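Local coordinates for Lin0012 protein (Listeria innocua, PDB 3K17) that probably phosphorylates phosphomevalonate with ATP as a GHMP-family kinase, a step of the mevalonate route to isopentenyl diphosphate, at residues A34-I39 against L347-G352; V217-T222 against G343-P348; A122-V127 against G162-C167. One frame throughout, in Å; residues are numbered along the deposited sequence.

Contact 1 (A34-I39 against L347-G352)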
loop_
_atom_site.group_PDB
_atom_site.type_symbol
_atom_site.label_atom_id
_atom_site.label_comp_id
_atom_site.label_asym_id
_atom_site.label_seq_id
_atom_site.Cartn_x
_atom_site.Cartn_y
_atom_site.Cartn_z
ATOM N N ALA A 34 -21.874 38.543 -10.946
ATOM C CA ALA A 34 -20.567 38.202 -11.478
ATOM C C ALA A 34 -19.753 39.482 -11.283
ATOM O O ALA A 34 -20.331 40.570 -11.164
ATOM C CB ALA A 34 -20.676 37.844 -12.954
ATOM N N VAL A 35 -18.429 39.370 -11.235
ATOM C CA VAL A 35 -17.595 40.552 -11.033
ATOM C C VAL A 35 -16.656 40.804 -12.207
ATOM O O VAL A 35 -16.377 39.909 -13.007
ATOM C CB VAL A 35 -16.753 40.442 -9.724
ATOM C CG1 VAL A 35 -17.656 40.091 -8.545
ATOM C CG2 VAL A 35 -15.680 39.388 -9.882
ATOM N N ASN A 36 -16.167 42.037 -12.288
ATOM C CA ASN A 36 -15.264 42.465 -13.342
ATOM C C ASN A 36 -13.813 41.977 -13.174
ATOM O O ASN A 36 -12.864 42.725 -13.419
ATOM C CB ASN A 36 -15.302 43.995 -13.432
ATOM C CG ASN A 36 -14.964 44.663 -12.111
ATOM O OD1 ASN A 36 -15.493 44.299 -11.060
ATOM N ND2 ASN A 36 -14.082 45.651 -12.160
ATOM N N ARG A 37 -13.650 40.722 -12.760
ATOM C CA ARG A 37 -12.327 40.105 -12.585
ATOM C C ARG A 37 -12.507 38.737 -13.217
ATOM O O ARG A 37 -13.454 38.014 -12.904
ATOM C CB ARG A 37 -11.962 40.040 -11.101
ATOM C CG ARG A 37 -11.755 41.450 -10.538
ATOM C CD ARG A 37 -11.703 41.534 -9.021
ATOM N NE ARG A 37 -11.848 42.932 -8.623
ATOM C CZ ARG A 37 -10.900 43.857 -8.744
ATOM N NH1 ARG A 37 -9.708 43.539 -9.235
ATOM N NH2 ARG A 37 -11.168 45.120 -8.436
ATOM N N TYR A 38 -11.590 38.387 -14.109
ATOM C CA TYR A 38 -11.736 37.174 -14.886
ATOM C C TYR A 38 -10.667 36.097 -14.884
ATOM O O TYR A 38 -9.501 36.309 -14.540
ATOM C CB TYR A 38 -11.944 37.573 -16.354
ATOM C CG TYR A 38 -13.088 38.536 -16.583
ATOM C CD1 TYR A 38 -14.334 38.071 -17.001
ATOM C CD2 TYR A 38 -12.944 39.902 -16.315
ATOM C CE1 TYR A 38 -15.406 38.922 -17.144
ATOM C CE2 TYR A 38 -14.027 40.779 -16.452
ATOM C CZ TYR A 38 -15.255 40.271 -16.869
ATOM O OH TYR A 38 -16.343 41.092 -17.012
ATOM N N ILE A 39 -11.121 34.927 -15.303
ATOM C CA ILE A 39 -10.262 33.797 -15.534
ATOM C C ILE A 39 -10.279 33.869 -17.060
ATOM O O ILE A 39 -11.342 34.097 -17.659
ATOM C CB ILE A 39 -10.894 32.478 -15.035
ATOM C CG1 ILE A 39 -10.432 32.224 -13.590
ATOM C CG2 ILE A 39 -10.514 31.328 -15.970
ATOM C CD1 ILE A 39 -10.976 30.977 -12.962
ATOM N N LEU A 347 -12.097 46.407 -3.817
ATOM C CA LEU A 347 -11.984 45.823 -5.149
ATOM C C LEU A 347 -12.983 46.545 -6.066
ATOM O O LEU A 347 -14.168 46.184 -6.119
ATOM C CB LEU A 347 -12.285 44.311 -5.114
ATOM C CG LEU A 347 -11.392 43.430 -4.224
ATOM C CD1 LEU A 347 -11.742 41.951 -4.424
ATOM C CD2 LEU A 347 -9.929 43.660 -4.572
ATOM N N PRO A 348 -12.528 47.603 -6.768
ATOM C CA PRO A 348 -13.387 48.369 -7.682
ATOM C C PRO A 348 -14.296 47.417 -8.463
ATOM O O PRO A 348 -13.830 46.473 -9.098
ATOM C CB PRO A 348 -12.377 49.095 -8.561
ATOM C CG PRO A 348 -11.284 49.437 -7.543
ATOM C CD PRO A 348 -11.155 48.152 -6.741
ATOM N N PHE A 349 -15.596 47.684 -8.420
ATOM C CA PHE A 349 -16.571 46.805 -9.043
ATOM C C PHE A 349 -17.501 47.362 -10.113
ATOM O O PHE A 349 -17.895 48.519 -10.088
ATOM C CB PHE A 349 -17.445 46.197 -7.931
ATOM C CG PHE A 349 -18.678 45.467 -8.434
ATOM C CD1 PHE A 349 -18.667 44.083 -8.599
ATOM C CD2 PHE A 349 -19.844 46.167 -8.745
ATOM C CE1 PHE A 349 -19.795 43.408 -9.069
ATOM C CE2 PHE A 349 -20.984 45.498 -9.217
ATOM C CZ PHE A 349 -20.957 44.119 -9.379
ATOM N N HIS A 350 -17.820 46.492 -11.061
ATOM C CA HIS A 350 -18.815 46.734 -12.094
ATOM C C HIS A 350 -19.164 45.324 -12.563
ATOM O O HIS A 350 -18.308 44.431 -12.594
ATOM C CB HIS A 350 -18.384 47.718 -13.224
ATOM C CG HIS A 350 -17.170 47.329 -14.007
ATOM N ND1 HIS A 350 -15.905 47.768 -13.679
ATOM C CD2 HIS A 350 -17.038 46.634 -15.162
ATOM C CE1 HIS A 350 -15.047 47.362 -14.601
ATOM N NE2 HIS A 350 -15.709 46.673 -15.511
ATOM N N THR A 351 -20.442 45.104 -12.838
ATOM C CA THR A 351 -20.937 43.790 -13.227
ATOM C C THR A 351 -20.112 43.037 -14.257
ATOM O O THR A 351 -19.817 43.558 -15.326
ATOM C CB THR A 351 -22.390 43.897 -13.727
ATOM O OG1 THR A 351 -23.145 44.698 -12.809
ATOM C CG2 THR A 351 -23.025 42.513 -13.801
ATOM N N GLY A 352 -19.740 41.799 -13.930
ATOM C CA GLY A 352 -18.956 40.999 -14.861
ATOM C C GLY A 352 -19.799 40.383 -15.971
ATOM O O GLY A 352 -20.976 40.087 -15.771
#
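Asn36 meets the loop 347-352 with both ends of its amide, an example of one side chain reading two backbone groups at once. ND2 donates an N-H to Pro348 O at 3.2 Å, and the acceptor lies 2° from the plane of the amide. OD1 takes the backbone N-H of His350, also at 3.2 Å, but that N-H stands above the carbonyl plane and off both lone pairs. The two bonds together fix the rotation of the amide and hold the loop to the corner of the chain. With CG placed between the backbone N and the carbonyl carbon (chi1 56°), the short side chain points its amide at the backbone of Pro348 and His350. Pro348 O has a second, weak donor in Arg37 NH2. Between backbones, Gly352 N reaches Ala34 O at 3.1 Å with a nearly straight N-H.

The corner at Asn36 separates strands 29-35 and 37-45 of the large mixed sheet of the GHMP kinase N-terminal domain, which the chain's last strand, 355-357, also joins; the loop comes from strand 345-346 of the four-stranded sheet and runs on to strand 355-357, so the contact lies where the two sheets are joined.

Ring and carbon contacts fill in around the polar ones. Asn36 CB sits over the face of the His350 imidazole, 3.5 Å from its centroid, a CH-pi contact in which the amide and ring planes are 42° apart. Leu347 CD2 lies over one face of the Arg37 guanidinium. Val35 CG1 touches the edge of the Phe349 ring at CE1, 4.0 Å away, and Phe215 adds an edge-to-face partner to the same ring. Tyr38 OH passes 3.4 Å from Gly352 CA and is hydrogen-bonded to Arg353 N.

Contact 2 (V217-T222 against G343-P348)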
loop_
_atom_site.group_PDB
_atom_site.type_symbol
_atom_site.label_atom_id
_atom_site.label_comp_id
_atom_site.label_asym_id
_atom_site.label_seq_id
_atom_site.Cartn_x
_atom_site.Cartn_y
_atom_site.Cartn_z
ATOM N N VAL A 217 -17.271 46.244 -2.952
ATOM C CA VAL A 217 -16.644 44.961 -2.632
ATOM C C VAL A 217 -15.372 45.178 -1.810
ATOM O O VAL A 217 -14.504 45.958 -2.194
ATOM C CB VAL A 217 -16.278 44.177 -3.923
ATOM C CG1 VAL A 217 -15.666 42.817 -3.565
ATOM C CG2 VAL A 217 -17.524 43.988 -4.786
ATOM N N GLY A 218 -15.278 44.500 -0.672
ATOM C CA GLY A 218 -14.103 44.639 0.176
ATOM C C GLY A 218 -13.507 43.300 0.593
ATOM O O GLY A 218 -14.185 42.483 1.203
ATOM N N TRP A 219 -12.238 43.077 0.262
ATOM C CA TRP A 219 -11.547 41.831 0.607
ATOM C C TRP A 219 -10.937 41.937 2.004
ATOM O O TRP A 219 -10.152 42.843 2.278
ATOM C CB TRP A 219 -10.450 41.542 -0.419
ATOM C CG TRP A 219 -9.729 40.247 -0.184
ATOM C CD1 TRP A 219 -10.289 39.009 -0.045
ATOM C CD2 TRP A 219 -8.308 40.052 -0.151
ATOM N NE1 TRP A 219 -9.307 38.056 0.064
ATOM C CE2 TRP A 219 -8.078 38.666 -0.002
ATOM C CE3 TRP A 219 -7.200 40.914 -0.247
ATOM C CZ2 TRP A 219 -6.788 38.115 0.060
ATOM C CZ3 TRP A 219 -5.908 40.364 -0.188
ATOM C CH2 TRP A 219 -5.719 38.974 -0.039
ATOM N N THR A 220 -11.292 41.008 2.882
ATOM C CA THR A 220 -10.795 41.031 4.249
ATOM C C THR A 220 -9.357 40.550 4.366
ATOM O O THR A 220 -8.775 40.606 5.450
ATOM C CB THR A 220 -11.660 40.165 5.175
ATOM O OG1 THR A 220 -11.542 38.794 4.781
ATOM C CG2 THR A 220 -13.116 40.594 5.105
ATOM N N GLY A 221 -8.798 40.061 3.262
ATOM C CA GLY A 221 -7.419 39.594 3.265
ATOM C C GLY A 221 -7.216 38.326 4.065
ATOM O O GLY A 221 -6.100 38.001 4.483
ATOM N N THR A 222 -8.304 37.603 4.277
ATOM C CA THR A 222 -8.261 36.369 5.039
ATOM C C THR A 222 -8.777 35.224 4.183
ATOM O O THR A 222 -9.968 35.144 3.884
ATOM C CB THR A 222 -9.131 36.482 6.302
ATOM O OG1 THR A 222 -8.758 37.658 7.032
ATOM C CG2 THR A 222 -8.959 35.253 7.185
ATOM N N GLY A 343 -7.698 47.945 6.988
ATOM C CA GLY A 343 -6.875 46.934 6.345
ATOM C C GLY A 343 -7.585 46.147 5.249
ATOM O O GLY A 343 -6.997 45.254 4.628
ATOM N N ILE A 344 -8.854 46.475 5.018
ATOM C CA ILE A 344 -9.658 45.819 3.989
ATOM C C ILE A 344 -9.260 46.368 2.621
ATOM O O ILE A 344 -9.077 47.573 2.467
ATOM C CB ILE A 344 -11.172 46.089 4.238
ATOM C CG1 ILE A 344 -11.626 45.351 5.503
ATOM C CG2 ILE A 344 -11.998 45.673 3.017
ATOM C CD1 ILE A 344 -12.893 45.934 6.130
ATOM N N LYS A 345 -9.093 45.490 1.635
ATOM C CA LYS A 345 -8.730 45.949 0.300
ATOM C C LYS A 345 -9.974 46.143 -0.554
ATOM O O LYS A 345 -10.754 45.213 -0.754
ATOM C CB LYS A 345 -7.794 44.960 -0.413
ATOM C CG LYS A 345 -7.427 45.418 -1.818
ATOM C CD LYS A 345 -6.448 44.487 -2.533
ATOM C CE LYS A 345 -5.071 44.519 -1.885
ATOM N NZ LYS A 345 -4.623 45.932 -1.676
ATOM N N HIS A 346 -10.148 47.360 -1.053
ATOM C CA HIS A 346 -11.283 47.685 -1.903
ATOM C C HIS A 346 -11.066 47.049 -3.274
ATOM O O HIS A 346 -9.972 47.119 -3.822
ATOM C CB HIS A 346 -11.390 49.212 -2.049
ATOM C CG HIS A 346 -12.455 49.671 -2.998
ATOM N ND1 HIS A 346 -13.747 49.189 -2.964
ATOM C CD2 HIS A 346 -12.438 50.629 -3.955
ATOM C CE1 HIS A 346 -14.478 49.834 -3.855
ATOM N NE2 HIS A 346 -13.708 50.714 -4.470
ATOM N N LEU A 347 -12.097 46.407 -3.817
ATOM C CA LEU A 347 -11.984 45.823 -5.149
ATOM C C LEU A 347 -12.983 46.545 -6.066
ATOM O O LEU A 347 -14.168 46.184 -6.119
ATOM C CB LEU A 347 -12.285 44.311 -5.114
ATOM C CG LEU A 347 -11.392 43.430 -4.224
ATOM C CD1 LEU A 347 -11.742 41.951 -4.424
ATOM C CD2 LEU A 347 -9.929 43.660 -4.572
ATOM N N PRO A 348 -12.528 47.603 -6.768
ATOM C CA PRO A 348 -13.387 48.369 -7.682
ATOM C C PRO A 348 -14.296 47.417 -8.463
ATOM O O PRO A 348 -13.830 46.473 -9.098
ATOM C CB PRO A 348 -12.377 49.095 -8.561
ATOM C CG PRO A 348 -11.284 49.437 -7.543
ATOM C CD PRO A 348 -11.155 48.152 -6.741
HETATM O O HOH W 1 -16.266 47.732 -5.055
#
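An edge strand of an antiparallel sheet is what this contact supplies: strand 345-346 lies beside strand 214-219 and forms one margin of a four-stranded sheet within this chain. Trp219 and Lys345 make the hydrogen-bonded pair, with Trp219 N to Lys345 O at 2.8 Å and Lys345 N to Trp219 O at 2.9 Å. Gly218 and His346 form the neighbouring non-hydrogen-bonded pair, and Leu347 N then reaches Val217 O at 2.9 Å. His346 ND1 adds a weak second bond to that oxygen. The other half of the Val217-Leu347 pair runs through a water, which accepts from Val217 N and donates to Leu347 O.

Side chains sort themselves by face. On the side of Trp219 and Lys345, Lys345 CB comes to the edge of the indole at CE3, 4.1 Å away, while the chain bends at chi3 and chi4 and turns from the indole. Gly221 CA lies over a face of the same indole, which the turn after the strand folds back upon; Tyr115 meets the ring edge-to-face. At Val217, a chi1 of -178° brings CG1 to Leu347 CB, 4.0 Å away. On the other side, Ile344 CG2 packs directly on Gly218 CA at 3.7 Å. Ile344 also packs on Leu296 and Leu300 of helix 295-306 and on Trp339 of helix 329-341.

Gly343, with positive phi, is the first residue to leave the helical conformation after helix 329-341, in a Schellman motif, two residues before the strand. The contact thus shows a Schellman-ended helix followed by an edge strand of the antiparallel sheet, in the C-terminal part of a GHMP kinase fold.

Contact 3 (A122-V127 against G162-C167)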
loop_
_atom_site.group_PDB
_atom_site.type_symbol
_atom_site.label_atom_id
_atom_site.label_comp_id
_atom_site.label_asym_id
_atom_site.label_seq_id
_atom_site.Cartn_x
_atom_site.Cartn_y
_atom_site.Cartn_z
ATOM N N ALA A 122 -15.286 29.274 -11.869
ATOM C CA ALA A 122 -14.897 30.043 -13.047
ATOM C C ALA A 122 -14.023 29.242 -14.003
ATOM O O ALA A 122 -14.176 29.326 -15.228
ATOM C CB ALA A 122 -14.189 31.321 -12.627
ATOM N N ALA A 123 -13.106 28.460 -13.448
ATOM C CA ALA A 123 -12.225 27.649 -14.277
ATOM C C ALA A 123 -13.048 26.579 -14.990
ATOM O O ALA A 123 -12.873 26.325 -16.187
ATOM C CB ALA A 123 -11.137 26.996 -13.408
ATOM N N THR A 124 -13.938 25.940 -14.243
ATOM C CA THR A 124 -14.794 24.909 -14.812
ATOM C C THR A 124 -15.610 25.488 -15.986
ATOM O O THR A 124 -15.664 24.913 -17.076
ATOM C CB THR A 124 -15.758 24.362 -13.746
ATOM O OG1 THR A 124 -15.004 23.784 -12.676
ATOM C CG2 THR A 124 -16.669 23.296 -14.340
ATOM N N VAL A 125 -16.237 26.631 -15.749
ATOM C CA VAL A 125 -17.055 27.288 -16.773
ATOM C C VAL A 125 -16.220 27.706 -17.986
ATOM O O VAL A 125 -16.697 27.642 -19.118
ATOM C CB VAL A 125 -17.794 28.522 -16.175
ATOM C CG1 VAL A 125 -18.438 29.368 -17.277
ATOM C CG2 VAL A 125 -18.877 28.040 -15.204
ATOM N N ALA A 126 -14.972 28.116 -17.759
ATOM C CA ALA A 126 -14.099 28.521 -18.853
ATOM C C ALA A 126 -13.802 27.324 -19.761
ATOM O O ALA A 126 -13.825 27.442 -20.994
ATOM C CB ALA A 126 -12.790 29.117 -18.305
ATOM N N VAL A 127 -13.527 26.171 -19.154
ATOM C CA VAL A 127 -13.246 24.973 -19.929
ATOM C C VAL A 127 -14.476 24.557 -20.750
ATOM O O VAL A 127 -14.370 24.296 -21.955
ATOM C CB VAL A 127 -12.821 23.799 -19.003
ATOM C CG1 VAL A 127 -12.809 22.476 -19.782
ATOM C CG2 VAL A 127 -11.426 24.087 -18.417
ATOM N N GLY A 162 -24.385 27.445 -7.452
ATOM C CA GLY A 162 -24.861 28.794 -7.729
ATOM C C GLY A 162 -23.677 29.586 -8.271
ATOM O O GLY A 162 -23.842 30.509 -9.076
ATOM N N ASP A 163 -22.471 29.217 -7.831
ATOM C CA ASP A 163 -21.266 29.882 -8.301
ATOM C C ASP A 163 -21.071 29.555 -9.775
ATOM O O ASP A 163 -20.701 30.418 -10.561
ATOM C CB ASP A 163 -20.031 29.464 -7.478
ATOM C CG ASP A 163 -19.900 27.956 -7.303
ATOM O OD1 ASP A 163 -20.771 27.187 -7.768
ATOM O OD2 ASP A 163 -18.901 27.543 -6.681
ATOM N N ILE A 164 -21.327 28.305 -10.144
ATOM C CA ILE A 164 -21.219 27.887 -11.533
ATOM C C ILE A 164 -22.201 28.725 -12.376
ATOM O O ILE A 164 -21.857 29.207 -13.455
ATOM C CB ILE A 164 -21.584 26.382 -11.685
ATOM C CG1 ILE A 164 -20.467 25.503 -11.103
ATOM C CG2 ILE A 164 -21.829 26.042 -13.137
ATOM C CD1 ILE A 164 -19.138 25.617 -11.820
ATOM N N ALA A 165 -23.420 28.901 -11.867
ATOM C CA ALA A 165 -24.452 29.654 -12.587
ATOM C C ALA A 165 -24.039 31.099 -12.845
ATOM O O ALA A 165 -24.159 31.606 -13.966
ATOM C CB ALA A 165 -25.765 29.623 -11.801
ATOM N N SER A 166 -23.551 31.754 -11.797
ATOM C CA SER A 166 -23.136 33.140 -11.890
ATOM C C SER A 166 -21.993 33.335 -12.876
ATOM O O SER A 166 -22.019 34.274 -13.670
ATOM C CB SER A 166 -22.744 33.656 -10.503
ATOM O OG SER A 166 -22.281 34.991 -10.577
ATOM N N CYS A 167 -20.987 32.457 -12.830
ATOM C CA CYS A 167 -19.848 32.563 -13.747
ATOM C C CYS A 167 -20.279 32.331 -15.200
ATOM O O CYS A 167 -19.792 32.989 -16.120
ATOM C CB CYS A 167 -18.765 31.548 -13.363
ATOM S SG CYS A 167 -18.026 31.885 -11.741
#
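Val125 and Cys167 touch across the two helices, Val125 CG2 lying 4.0 Å from Cys167 CB. The same methyl approaches Ile164 O at 3.6 Å and Ile164 CG2 at 4.1 Å, so one branch of the valine rests between two residues a turn apart on the opposing helix. The other branch, CG1, is anti to the backbone nitrogen (chi1 169°) and comes alongside the carbonyl of Cys167. The thiol sits at Ala122, with SG 3.8 Å from its backbone N and 4.0 Å from its CB. Ile164 extends CD1 to Thr124 CB, 4.1 Å away.

The segments 122-127 and 162-167, of helices 119-135 and 162-169, cross at -52°, with axes 8.9 Å apart at closest approach; both belong to the GHMP kinase N-terminal family region and lie buried near the middle of the chain, packed by carbon and sulfur contacts with no hydrogen bond between the two segments.

Outward from this layer, Thr124 OG1 bonds Ser120 O one turn earlier in its own helix. Ile164 also packs on Phe145, Ala148 and His152 of helix 141-156. Ile11 of strand 7-18 touches both Val125 and Cys167, placing the pair against the large sheet.

In the fold
Contact 3 is the innermost, a wholly buried meeting of helices by carbon and sulfur. Contact 2, also buried but farther from the chain's centre, relies on strand-to-strand backbone bonds; partly buried contact 1 holds an irregular loop with a side-chain amide and a backbone bond, helped by a weak guanidinium bond. Contacts 1 and 2 share Leu347 and Pro348, where the chain leaves the small sheet on its way to strand 355-357 of the large one, and they touch where Phe349 packs on Val217. The strand that carries contact 1 continues to Ile39, which packs on Ala122, Ala123 and Ala126 of contact 3. Contacts 2 and 3 do not touch, their nearest atoms being about 12 Å apart.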